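Local coordinates for subtilase cytotoxin, subunit B (Escherichia coli, PDB 3DWA), which forms the pentameric B-subunit of an AB5 toxin and probably binds cell-surface glycans, including a non-human one, to bring the toxin to its host cell, at residues C[63-66]-C[67-70]. Residues are numbered along the deposited sequence; the frame is centred on the assembly and turned at random.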
# COMPACT_ATOMS: atom_id res chain seq x y z
N GLN C 63 -8.63 2.32 4.54
CA GLN C 63 -9.07 2.68 5.88
C GLN C 63 -9.90 1.58 6.61
O GLN C 63 -9.63 1.24 7.77
CB GLN C 63 -9.79 4.03 5.86
CG GLN C 63 -9.80 4.72 7.21
CD GLN C 63 -8.41 5.05 7.69
OE1 GLN C 63 -8.01 4.66 8.78
NE2 GLN C 63 -7.66 5.73 6.87
N ALA C 64 -10.89 1.04 5.92
CA ALA C 64 -11.72 -0.06 6.47
C ALA C 64 -10.91 -1.33 6.82
O ALA C 64 -11.12 -1.97 7.86
CB ALA C 64 -12.85 -0.40 5.53
N LEU C 65 -9.99 -1.70 5.95
CA LEU C 65 -9.11 -2.82 6.21
C LEU C 65 -8.19 -2.57 7.41
O LEU C 65 -8.00 -3.49 8.26
CB LEU C 65 -8.33 -3.28 4.96
CG LEU C 65 -7.47 -4.55 5.15
CD1 LEU C 65 -8.34 -5.78 5.51
CD2 LEU C 65 -6.54 -4.93 3.95
N TYR C 66 -7.66 -1.36 7.50
CA TYR C 66 -6.94 -0.91 8.70
C TYR C 66 -7.75 -1.12 10.02
O TYR C 66 -7.27 -1.73 10.98
CB TYR C 66 -6.55 0.58 8.56
CG TYR C 66 -5.74 1.09 9.71
CD1 TYR C 66 -4.34 0.98 9.70
CD2 TYR C 66 -6.36 1.66 10.84
CE1 TYR C 66 -3.56 1.48 10.79
CE2 TYR C 66 -5.61 2.12 11.94
CZ TYR C 66 -4.22 2.02 11.90
OH TYR C 66 -3.47 2.48 12.94
N PHE C 67 -8.96 -0.57 10.06
CA PHE C 67 -9.81 -0.62 11.24
C PHE C 67 -10.32 -2.04 11.55
O PHE C 67 -10.50 -2.43 12.70
CB PHE C 67 -11.02 0.32 11.03
CG PHE C 67 -10.70 1.76 11.17
CD1 PHE C 67 -9.74 2.20 12.09
CD2 PHE C 67 -11.41 2.71 10.45
CE1 PHE C 67 -9.49 3.56 12.26
CE2 PHE C 67 -11.14 4.06 10.61
CZ PHE C 67 -10.18 4.49 11.53
N TYR C 68 -10.54 -2.84 10.51
CA TYR C 68 -10.77 -4.27 10.70
C TYR C 68 -9.61 -4.93 11.48
O TYR C 68 -9.83 -5.80 12.37
CB TYR C 68 -10.98 -4.99 9.36
CG TYR C 68 -11.09 -6.50 9.48
CD1 TYR C 68 -12.27 -7.11 9.98
CD2 TYR C 68 -10.05 -7.33 9.06
CE1 TYR C 68 -12.38 -8.50 10.09
CE2 TYR C 68 -10.16 -8.73 9.17
CZ TYR C 68 -11.34 -9.30 9.70
OH TYR C 68 -11.43 -10.68 9.83
N THR C 69 -8.38 -4.57 11.09
CA THR C 69 -7.16 -5.09 11.68
C THR C 69 -6.99 -4.66 13.14
O THR C 69 -6.66 -5.51 13.98
CB THR C 69 -5.90 -4.67 10.88
OG1 THR C 69 -6.10 -4.95 9.48
CG2 THR C 69 -4.65 -5.42 11.38
N THR C 70 -7.17 -3.37 13.45
CA THR C 70 -7.00 -2.90 14.82
C THR C 70 -8.15 -3.37 15.77
O THR C 70 -7.94 -3.51 16.97
CB THR C 70 -6.86 -1.37 14.94
OG1 THR C 70 -8.07 -0.75 14.56
CG2 THR C 70 -5.65 -0.80 14.11
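Two groups of Thr69 grip Leu65 O from opposite faces of its carbonyl plane: OG1 donates to Leu65 O over 2.7 Å, and the backbone N of Thr69 reaches the same oxygen at 3.1 Å. With chi1 at -49°, OG1 lies beside its own backbone N and turns back onto the preceding turn of the helix. That hydroxyl also bonds Tyr66 OH of a neighbouring subunit, so the same threonine ties a helix carbonyl to the pentamer interface. The last two turns of helix 57-70 pack on the curled antiparallel sheet of this OB-fold subunit, Phe67 and Ala64 both touching Leu100 of strand 96-102. On the sheet-facing side Gln63, its chain bent at chi2 (62°), carries OE1 over one face of the Phe67 ring, offset toward the rim, 3.5 Å from Phe67 CZ; OE1 is buried without a polar partner. The Tyr66 ring turns its edge to Phe67 in an offset edge-to-face pair, planes 72° apart, CD2 of Tyr66 lying 3.6 Å from CD1 of Phe67. Thr70 CG2 makes an off-centre CH-pi contact with the Tyr66 ring, 4.1 Å from its centroid.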